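Local coordinates for protein Cys-Gly metallodipeptidase DUG1 (Saccharomyces cerevisiae, PDB 4G1P) that hydrolyses the dipeptide Cys-Gly as a zinc- or manganese-dependent peptidase of the M20 family and serves as the catalytic subunit of the glutathione-degrading DUG complex, at residues Lys25-Pro30 and Asp137-Leu142; Ser40-Lys45 and Gly101-Gln106; Ile262-Ile267 and Phe345-Val350. All coordinates share one frame; numbering follows the deposited sequence.

Contact 1 of 3, residues Lys25-Pro30 and Asp137-Leu142; sequences KAIQIP and DDTGPL. With ZN (zinc ion), chain B.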
loop_
_atom_site.group_PDB
_atom_site.type_symbol
_atom_site.label_atom_id
_atom_site.label_comp_id
_atom_site.label_asym_id
_atom_site.label_seq_id
_atom_site.Cartn_x
_atom_site.Cartn_y
_atom_site.Cartn_z
ATOM N N LYS A 25 -29.656 10.732 -0.425
ATOM C CA LYS A 25 -28.907 11.978 -0.536
ATOM C C LYS A 25 -27.695 11.955 0.370
ATOM O O LYS A 25 -26.590 12.324 -0.041
ATOM C CB LYS A 25 -29.780 13.174 -0.177
ATOM C CG LYS A 25 -30.767 13.565 -1.256
ATOM C CD LYS A 25 -31.878 14.451 -0.707
ATOM C CE LYS A 25 -32.911 14.741 -1.772
ATOM N NZ LYS A 25 -32.988 13.583 -2.711
ATOM N N ALA A 26 -27.923 11.505 1.600
ATOM C CA ALA A 26 -26.887 11.392 2.613
ATOM C C ALA A 26 -25.736 10.483 2.172
ATOM O O ALA A 26 -24.566 10.840 2.267
ATOM C CB ALA A 26 -27.495 10.880 3.912
ATOM N N ILE A 27 -26.092 9.302 1.695
ATOM C CA ILE A 27 -25.122 8.310 1.282
ATOM C C ILE A 27 -24.314 8.828 0.086
ATOM O O ILE A 27 -23.170 8.433 -0.115
ATOM C CB ILE A 27 -25.852 6.976 0.968
ATOM C CG1 ILE A 27 -26.415 6.374 2.258
ATOM C CG2 ILE A 27 -24.955 5.980 0.268
ATOM C CD1 ILE A 27 -25.382 6.195 3.344
ATOM N N GLN A 28 -24.890 9.744 -0.687
ATOM C CA GLN A 28 -24.221 10.239 -1.891
ATOM C C GLN A 28 -23.103 11.227 -1.594
ATOM O O GLN A 28 -22.212 11.417 -2.402
ATOM C CB GLN A 28 -25.212 10.884 -2.847
ATOM C CG GLN A 28 -25.296 10.183 -4.172
ATOM C CD GLN A 28 -26.717 10.203 -4.738
ATOM O OE1 GLN A 28 -27.273 9.154 -5.128
ATOM N NE2 GLN A 28 -27.318 11.403 -4.777
ATOM N N ILE A 29 -23.164 11.878 -0.443
ATOM C CA ILE A 29 -22.087 12.765 -0.051
ATOM C C ILE A 29 -21.022 11.938 0.658
ATOM O O ILE A 29 -21.243 11.453 1.766
ATOM C CB ILE A 29 -22.592 13.844 0.885
ATOM C CG1 ILE A 29 -23.872 14.458 0.327
ATOM C CG2 ILE A 29 -21.521 14.878 1.109
ATOM C CD1 ILE A 29 -24.574 15.366 1.305
ATOM N N PRO A 30 -19.861 11.760 0.017
ATOM C CA PRO A 30 -18.839 10.865 0.565
ATOM C C PRO A 30 -18.029 11.481 1.707
ATOM O O PRO A 30 -16.865 11.809 1.515
ATOM C CB PRO A 30 -17.936 10.603 -0.642
ATOM C CG PRO A 30 -18.069 11.822 -1.470
ATOM C CD PRO A 30 -19.470 12.316 -1.290
ATOM N N ASP A 137 -23.071 1.790 8.847
ATOM C CA ASP A 137 -22.055 2.334 9.730
ATOM C C ASP A 137 -21.661 3.706 9.210
ATOM O O ASP A 137 -20.673 3.819 8.477
ATOM C CB ASP A 137 -20.846 1.385 9.741
ATOM C CG ASP A 137 -19.706 1.864 10.633
ATOM O OD1 ASP A 137 -19.899 2.802 11.426
ATOM O OD2 ASP A 137 -18.601 1.282 10.547
ATOM N N ASP A 138 -22.399 4.755 9.584
ATOM C CA ASP A 138 -23.442 4.733 10.608
ATOM C C ASP A 138 -24.614 5.615 10.156
ATOM O O ASP A 138 -25.420 6.055 10.968
ATOM C CB ASP A 138 -22.865 5.293 11.922
ATOM C CG ASP A 138 -23.833 5.183 13.123
ATOM O OD1 ASP A 138 -24.496 4.131 13.302
ATOM O OD2 ASP A 138 -23.919 6.157 13.896
ATOM N N THR A 139 -24.703 5.875 8.856
ATOM C CA THR A 139 -25.658 6.868 8.351
ATOM C C THR A 139 -27.139 6.404 8.368
ATOM O O THR A 139 -28.040 7.183 8.678
ATOM C CB THR A 139 -25.224 7.382 6.957
ATOM O OG1 THR A 139 -23.913 7.940 7.062
ATOM C CG2 THR A 139 -26.154 8.444 6.450
ATOM N N GLY A 140 -27.381 5.138 8.049
ATOM C CA GLY A 140 -28.707 4.576 8.204
ATOM C C GLY A 140 -29.273 4.734 9.614
ATOM O O GLY A 140 -30.339 5.337 9.795
ATOM N N PRO A 141 -28.565 4.191 10.626
ATOM C CA PRO A 141 -29.065 4.290 12.002
ATOM C C PRO A 141 -29.218 5.739 12.455
ATOM O O PRO A 141 -30.256 6.075 13.019
ATOM C CB PRO A 141 -27.977 3.584 12.820
ATOM C CG PRO A 141 -27.322 2.651 11.844
ATOM C CD PRO A 141 -27.328 3.389 10.548
ATOM N N LEU A 142 -28.212 6.573 12.204
ATOM C CA LEU A 142 -28.278 7.984 12.558
ATOM C C LEU A 142 -29.567 8.622 12.039
ATOM O O LEU A 142 -30.343 9.183 12.813
ATOM C CB LEU A 142 -27.069 8.736 11.995
ATOM C CG LEU A 142 -26.881 10.208 12.359
ATOM C CD1 LEU A 142 -25.419 10.581 12.221
ATOM C CD2 LEU A 142 -27.716 11.109 11.481
HETATM ZN ZN ZN B . -16.956 2.170 11.320
#
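Thr139 meets helix 16-28 through its carbon atoms, packing against two successive residues near that helix's end. Its methyl CG2 lies 3.8 Å from Ala26 CB, and Ile27 reaches in with CD1, the end of its longer branch, which stops 3.8 Å from Thr139 CB. The side chains of Ile27 and Thr139 run past one another in opposite directions. Thr139 CG2 sits anti to the backbone N, which turns the methyl onto the helix, while OG1, beside the backbone N, is the branch that meets Lys45 NZ. No hydrogen bond crosses between the two segments; all three touching residues are buried.

The contact backs the metal centre of the M20 catalytic domain. In the first turn of helix 135-154, Asp137 and Asp138 are joined by a cis peptide bond, just ahead of Thr139. The polar groups find their partners outside helix 16-28. Thr139 OG1 is hydrogen-bonded to that lysine, and Asp138 OD2 to the backbone N of His102.

Metal bonding occupies the start of segment 137-142. Asp137 OD2 binds zinc at 2.0 Å, a site it shares with Glu172 and His450, while Asp137 also belongs to the second zinc site, with Asp200.

Contact 2 of 3, residues Ser40-Lys45 and Gly101-Gln106; sequences SKVFDK and GHYDVQ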
loop_
_atom_site.group_PDB
_atom_site.type_symbol
_atom_site.label_atom_id
_atom_site.label_comp_id
_atom_site.label_asym_id
_atom_site.label_seq_id
_atom_site.Cartn_x
_atom_site.Cartn_y
_atom_site.Cartn_z
ATOM N N SER A 40 -14.178 18.535 2.513
ATOM C CA SER A 40 -15.278 19.412 2.122
ATOM C C SER A 40 -16.584 18.637 1.985
ATOM O O SER A 40 -17.651 19.138 2.325
ATOM C CB SER A 40 -14.958 20.154 0.824
ATOM O OG SER A 40 -15.126 19.311 -0.289
ATOM N N LYS A 41 -16.493 17.406 1.496
ATOM C CA LYS A 41 -17.654 16.524 1.448
ATOM C C LYS A 41 -18.198 16.276 2.845
ATOM O O LYS A 41 -19.414 16.298 3.064
ATOM C CB LYS A 41 -17.293 15.200 0.782
ATOM C CG LYS A 41 -16.896 15.359 -0.670
ATOM C CD LYS A 41 -17.948 16.162 -1.421
ATOM C CE LYS A 41 -17.613 16.282 -2.906
ATOM N NZ LYS A 41 -18.540 17.226 -3.611
ATOM N N VAL A 42 -17.291 16.058 3.793
ATOM C CA VAL A 42 -17.708 15.829 5.166
ATOM C C VAL A 42 -18.518 17.007 5.679
ATOM O O VAL A 42 -19.533 16.814 6.345
ATOM C CB VAL A 42 -16.531 15.521 6.119
ATOM C CG1 VAL A 42 -17.064 15.111 7.470
ATOM C CG2 VAL A 42 -15.696 14.411 5.558
ATOM N N PHE A 43 -18.099 18.223 5.344
ATOM C CA PHE A 43 -18.854 19.399 5.770
ATOM C C PHE A 43 -20.232 19.440 5.119
ATOM O O PHE A 43 -21.218 19.799 5.777
ATOM C CB PHE A 43 -18.101 20.690 5.469
ATOM C CG PHE A 43 -16.747 20.766 6.113
ATOM C CD1 PHE A 43 -16.529 20.211 7.370
ATOM C CD2 PHE A 43 -15.684 21.386 5.457
ATOM C CE1 PHE A 43 -15.280 20.288 7.965
ATOM C CE2 PHE A 43 -14.427 21.464 6.041
ATOM C CZ PHE A 43 -14.220 20.918 7.293
ATOM N N ASP A 44 -20.311 19.057 3.845
ATOM C CA ASP A 44 -21.598 19.063 3.144
ATOM C C ASP A 44 -22.551 18.067 3.776
ATOM O O ASP A 44 -23.754 18.310 3.853
ATOM C CB ASP A 44 -21.444 18.708 1.668
ATOM C CG ASP A 44 -20.625 19.722 0.900
ATOM O OD1 ASP A 44 -20.419 20.837 1.411
ATOM O OD2 ASP A 44 -20.193 19.395 -0.222
ATOM N N LYS A 45 -21.993 16.940 4.212
ATOM C CA LYS A 45 -22.756 15.903 4.876
ATOM C C LYS A 45 -23.343 16.464 6.165
ATOM O O LYS A 45 -24.533 16.317 6.422
ATOM C CB LYS A 45 -21.851 14.702 5.148
ATOM C CG LYS A 45 -22.500 13.517 5.834
ATOM C CD LYS A 45 -23.293 12.677 4.874
ATOM C CE LYS A 45 -23.921 11.465 5.562
ATOM N NZ LYS A 45 -23.007 10.308 5.672
ATOM N N GLY A 101 -24.525 9.374 17.199
ATOM C CA GLY A 101 -24.159 8.593 16.031
ATOM C C GLY A 101 -23.075 9.327 15.260
ATOM O O GLY A 101 -22.553 10.352 15.714
ATOM N N HIS A 102 -22.722 8.828 14.087
ATOM C CA HIS A 102 -21.678 9.494 13.334
ATOM C C HIS A 102 -21.939 9.508 11.847
ATOM O O HIS A 102 -22.401 8.518 11.266
ATOM C CB HIS A 102 -20.297 8.912 13.652
ATOM C CG HIS A 102 -20.076 7.514 13.158
ATOM N ND1 HIS A 102 -19.589 7.236 11.898
ATOM C CD2 HIS A 102 -20.217 6.316 13.780
ATOM C CE1 HIS A 102 -19.470 5.926 11.756
ATOM N NE2 HIS A 102 -19.840 5.346 12.885
ATOM N N TYR A 103 -21.629 10.642 11.234
ATOM C CA TYR A 103 -21.956 10.843 9.836
ATOM C C TYR A 103 -20.789 10.696 8.863
ATOM O O TYR A 103 -21.000 10.760 7.654
ATOM C CB TYR A 103 -22.645 12.179 9.642
ATOM C CG TYR A 103 -21.832 13.389 10.025
ATOM C CD1 TYR A 103 -20.864 13.901 9.166
ATOM C CD2 TYR A 103 -22.065 14.063 11.231
ATOM C CE1 TYR A 103 -20.123 15.032 9.501
ATOM C CE2 TYR A 103 -21.336 15.194 11.569
ATOM C CZ TYR A 103 -20.364 15.676 10.692
ATOM O OH TYR A 103 -19.634 16.797 11.005
ATOM N N ASP A 104 -19.572 10.519 9.372
ATOM C CA ASP A 104 -18.433 10.234 8.510
ATOM C C ASP A 104 -18.441 8.746 8.260
ATOM O O ASP A 104 -19.173 8.020 8.931
ATOM C CB ASP A 104 -17.101 10.671 9.130
ATOM C CG ASP A 104 -16.804 9.969 10.450
ATOM O OD1 ASP A 104 -17.628 10.056 11.390
ATOM O OD2 ASP A 104 -15.734 9.330 10.558
ATOM N N VAL A 105 -17.636 8.301 7.292
ATOM C CA VAL A 105 -17.659 6.920 6.803
ATOM C C VAL A 105 -16.281 6.456 6.351
ATOM O O VAL A 105 -15.439 7.263 5.979
ATOM C CB VAL A 105 -18.616 6.770 5.589
ATOM C CG1 VAL A 105 -20.067 7.021 5.987
ATOM C CG2 VAL A 105 -18.208 7.706 4.451
ATOM N N GLN A 106 -16.069 5.145 6.369
ATOM C CA GLN A 106 -14.851 4.535 5.839
ATOM C C GLN A 106 -14.655 4.837 4.348
ATOM O O GLN A 106 -15.619 5.039 3.628
ATOM C CB GLN A 106 -14.896 3.024 6.057
ATOM C CG GLN A 106 -14.705 2.595 7.499
ATOM C CD GLN A 106 -13.269 2.737 7.953
ATOM O OE1 GLN A 106 -12.355 2.264 7.283
ATOM N NE2 GLN A 106 -13.057 3.403 9.089
#
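Lys45 lays its CG beside the Tyr103 ring, 3.7 Å from Tyr103 CD1, and carries on past it to the backbone. The chain leaves anti to the backbone N (chi1 -180°) and bends at chi2 and chi4, which brings the ammonium round to the carbonyl of the same tyrosine. There Lys45 NZ gives a hydrogen bond of 2.9 Å to Tyr103 O, the donor tilted 16° from the carbonyl plane. The same NZ also bonds Thr139 OG1 on helix 135-154. One turn earlier, Val42 crosses the tyrosine side chain at about a right angle, its CG1 3.7 Å from Tyr103 CE1. The phenol reaches onward, and its OH is hydrogen-bonded to the carbonyl of Pro82.

Helix 39-55 thus covers the loop that follows strand 96-102, with His102 and Asp104, which by analogy with relatives probably serve as a zinc ligand and an active-site residue. Here His102 ND1 donates in its ring plane to Asp104 O, at 3.1 Å and from above the carbonyl plane. Asp104 itself accepts from the backbone N atoms of Glu171 and Glu172.

A methionine in place of Lys45 would probably leave Tyr103 O and Thr139 OG1 without their shared donor and the loop less firmly held to helix 39-55. Because one buried ammonium serves both oxygens, its charge is likely to be stabilised by dipoles, here a carbonyl and a hydroxyl.

Contact 3 of 3, residues Ile262-Ile267 and Phe345-Val350; sequences ILIDGI and FSIRTV. With CYS (cysteine), chain E.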
loop_
_atom_site.group_PDB
_atom_site.type_symbol
_atom_site.label_atom_id
_atom_site.label_comp_id
_atom_site.label_asym_id
_atom_site.label_seq_id
_atom_site.Cartn_x
_atom_site.Cartn_y
_atom_site.Cartn_z
ATOM N N ILE A 262 -1.892 -13.246 21.550
ATOM C CA ILE A 262 -1.047 -12.070 21.621
ATOM C C ILE A 262 0.230 -12.432 22.376
ATOM O O ILE A 262 0.180 -13.127 23.386
ATOM C CB ILE A 262 -1.788 -10.912 22.285
ATOM C CG1 ILE A 262 -3.093 -10.649 21.531
ATOM C CG2 ILE A 262 -0.925 -9.661 22.327
ATOM C CD1 ILE A 262 -3.879 -9.472 22.051
ATOM N N LEU A 263 1.376 -11.981 21.873
ATOM C CA LEU A 263 2.660 -12.420 22.396
ATOM C C LEU A 263 3.359 -11.337 23.173
ATOM O O LEU A 263 4.528 -11.464 23.509
ATOM C CB LEU A 263 3.558 -12.893 21.262
ATOM C CG LEU A 263 2.897 -13.999 20.459
ATOM C CD1 LEU A 263 3.767 -14.435 19.322
ATOM C CD2 LEU A 263 2.577 -15.168 21.359
ATOM N N ILE A 264 2.648 -10.270 23.471
ATOM C CA ILE A 264 3.257 -9.177 24.198
ATOM C C ILE A 264 3.166 -9.441 25.690
ATOM O O ILE A 264 2.081 -9.658 26.212
ATOM C CB ILE A 264 2.569 -7.867 23.850
ATOM C CG1 ILE A 264 2.880 -7.503 22.395
ATOM C CG2 ILE A 264 2.996 -6.777 24.803
ATOM C CD1 ILE A 264 2.094 -6.329 21.880
ATOM N N ASP A 265 4.302 -9.443 26.376
ATOM C CA ASP A 265 4.308 -9.660 27.822
ATOM C C ASP A 265 3.499 -8.605 28.557
ATOM O O ASP A 265 3.569 -7.417 28.249
ATOM C CB ASP A 265 5.740 -9.647 28.383
ATOM C CG ASP A 265 6.465 -10.959 28.172
ATOM O OD1 ASP A 265 5.779 -11.985 27.956
ATOM O OD2 ASP A 265 7.722 -10.964 28.226
ATOM N N GLY A 266 2.741 -9.045 29.550
ATOM C CA GLY A 266 2.099 -8.114 30.455
ATOM C C GLY A 266 0.615 -7.964 30.254
ATOM O O GLY A 266 -0.067 -7.490 31.152
ATOM N N ILE A 267 0.104 -8.382 29.099
ATOM C CA ILE A 267 -1.291 -8.107 28.776
ATOM C C ILE A 267 -2.262 -9.024 29.511
ATOM O O ILE A 267 -3.239 -8.556 30.121
ATOM C CB ILE A 267 -1.561 -8.169 27.271
ATOM C CG1 ILE A 267 -0.638 -7.204 26.536
ATOM C CG2 ILE A 267 -3.011 -7.795 26.980
ATOM C CD1 ILE A 267 -1.016 -7.008 25.091
ATOM N N PHE A 345 -1.007 -1.881 13.289
ATOM C CA PHE A 345 -1.652 -2.934 14.083
ATOM C C PHE A 345 -2.443 -2.365 15.274
ATOM O O PHE A 345 -2.073 -1.353 15.881
ATOM C CB PHE A 345 -0.625 -3.971 14.566
ATOM C CG PHE A 345 0.341 -3.437 15.583
ATOM C CD1 PHE A 345 1.436 -2.690 15.193
ATOM C CD2 PHE A 345 0.156 -3.681 16.928
ATOM C CE1 PHE A 345 2.328 -2.201 16.127
ATOM C CE2 PHE A 345 1.042 -3.186 17.869
ATOM C CZ PHE A 345 2.131 -2.450 17.466
ATOM N N SER A 346 -3.541 -3.018 15.608
ATOM C CA SER A 346 -4.339 -2.564 16.742
ATOM C C SER A 346 -4.670 -3.683 17.730
ATOM O O SER A 346 -4.673 -4.879 17.387
ATOM C CB SER A 346 -5.610 -1.876 16.262
ATOM O OG SER A 346 -6.326 -2.731 15.402
ATOM N N ILE A 347 -4.930 -3.279 18.969
ATOM C CA ILE A 347 -5.342 -4.211 19.999
ATOM C C ILE A 347 -6.739 -3.859 20.500
ATOM O O ILE A 347 -7.028 -2.706 20.844
ATOM C CB ILE A 347 -4.352 -4.227 21.170
ATOM C CG1 ILE A 347 -2.939 -4.597 20.669
ATOM C CG2 ILE A 347 -4.824 -5.198 22.230
ATOM C CD1 ILE A 347 -1.838 -4.523 21.731
ATOM N N ARG A 348 -7.618 -4.853 20.506
ATOM C CA ARG A 348 -8.937 -4.688 21.097
ATOM C C ARG A 348 -8.836 -4.902 22.596
ATOM O O ARG A 348 -8.457 -5.973 23.053
ATOM C CB ARG A 348 -9.928 -5.669 20.476
ATOM C CG ARG A 348 -10.192 -5.423 18.985
ATOM C CD ARG A 348 -10.981 -4.148 18.734
ATOM N NE ARG A 348 -11.001 -3.819 17.315
ATOM C CZ ARG A 348 -11.709 -2.832 16.765
ATOM N NH1 ARG A 348 -12.515 -2.067 17.502
ATOM N NH2 ARG A 348 -11.625 -2.628 15.452
ATOM N N THR A 349 -9.151 -3.873 23.368
ATOM C CA THR A 349 -8.994 -3.973 24.811
ATOM C C THR A 349 -10.261 -4.442 25.527
ATOM O O THR A 349 -11.378 -4.210 25.076
ATOM C CB THR A 349 -8.525 -2.650 25.407
ATOM O OG1 THR A 349 -9.565 -1.687 25.272
ATOM C CG2 THR A 349 -7.294 -2.148 24.665
ATOM N N VAL A 350 -10.061 -5.122 26.647
ATOM C CA VAL A 350 -11.142 -5.619 27.473
ATOM C C VAL A 350 -10.834 -5.220 28.900
ATOM O O VAL A 350 -9.729 -4.758 29.187
ATOM C CB VAL A 350 -11.205 -7.139 27.404
ATOM C CG1 VAL A 350 -11.485 -7.598 25.972
ATOM C CG2 VAL A 350 -9.913 -7.730 27.930
HETATM N N CYS E . -14.149 1.768 13.807
HETATM C CA CYS E . -12.900 1.460 14.475
HETATM C C CYS E . -13.023 0.094 15.153
HETATM O O CYS E . -13.936 -0.141 15.945
HETATM C CB CYS E . -12.528 2.564 15.467
HETATM S SG CYS E . -10.988 2.313 16.295
#
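The loop 262-267 passes strand 340-349 at a distance, with Ile262 CA 9.1 Å from Ile347 CA and no backbone hydrogen bond between them, and it closes in a type II beta turn from Ile264 to Ile267. The strand belongs to the sheet of the lid domain, the alpha/beta domain that M20 enzymes carry beside the catalytic one, and it runs antiparallel to both of its neighbours, 210-226 and 318-325. Gly266 takes the third position of the turn with a positive phi of 106°, where a side chain would be jammed against the preceding carbonyl oxygen.

Three isoleucines of the loop converge on one of the strand. Ile264 CD1 approaches Ile347 CD1 to 4.3 Å. Ile267 CD1 comes to the same methyl, also at 4.3 Å. Ile262 takes the other branch, its CD1 standing 4.4 Å from Ile347 CG2. Ile347 reaches Ile264 and Ile267 with its longer branch extended (chi2 175°), CD1 at the far end. These are fairly loose methyl contacts, without polar groups. Leu319 of strand 318-325 and Val362 of helix 355-371 also touch Ile347, so loop, sheet and helix meet around it.

The next residue, Arg348, sends its side chain away from the loop, to the substrate pocket. Its chain bends at chi2 and then runs straight to the guanidinium, whose NH2 is hydrogen-bonded to Ser234 OG of the second subunit, so a residue of the second subunit helps to position this arginine. The carbonyl of the bound cysteine lies at the guanidinium edge, near its plane: Arg348 NH1 donates to its O at 2.9 Å along a nearly straight bond, 168° at the hydrogen.

Contacts 1 and 2 are neighbours in the catalytic domain, their centres 8 Å apart, and both segments of contact 2 fall between those of contact 1 in the sequence. Helices 16-28 and 39-55 are consecutive; with helix 135-154 and the end of strand 96-102 they pack behind the metal centre, and direct hydrogen bonds link the two contacts. Contact 3 comes later in the chain, in the lid domain, with its centre 33 Å from contact 1 and 31 Å from contact 2, on the opposite side of the chain's centre. Its nearest atoms are about 9 Å from either. The lid domain thus contributes Arg348 to a cysteine pocket that also includes the zinc ligands Glu172 and His450.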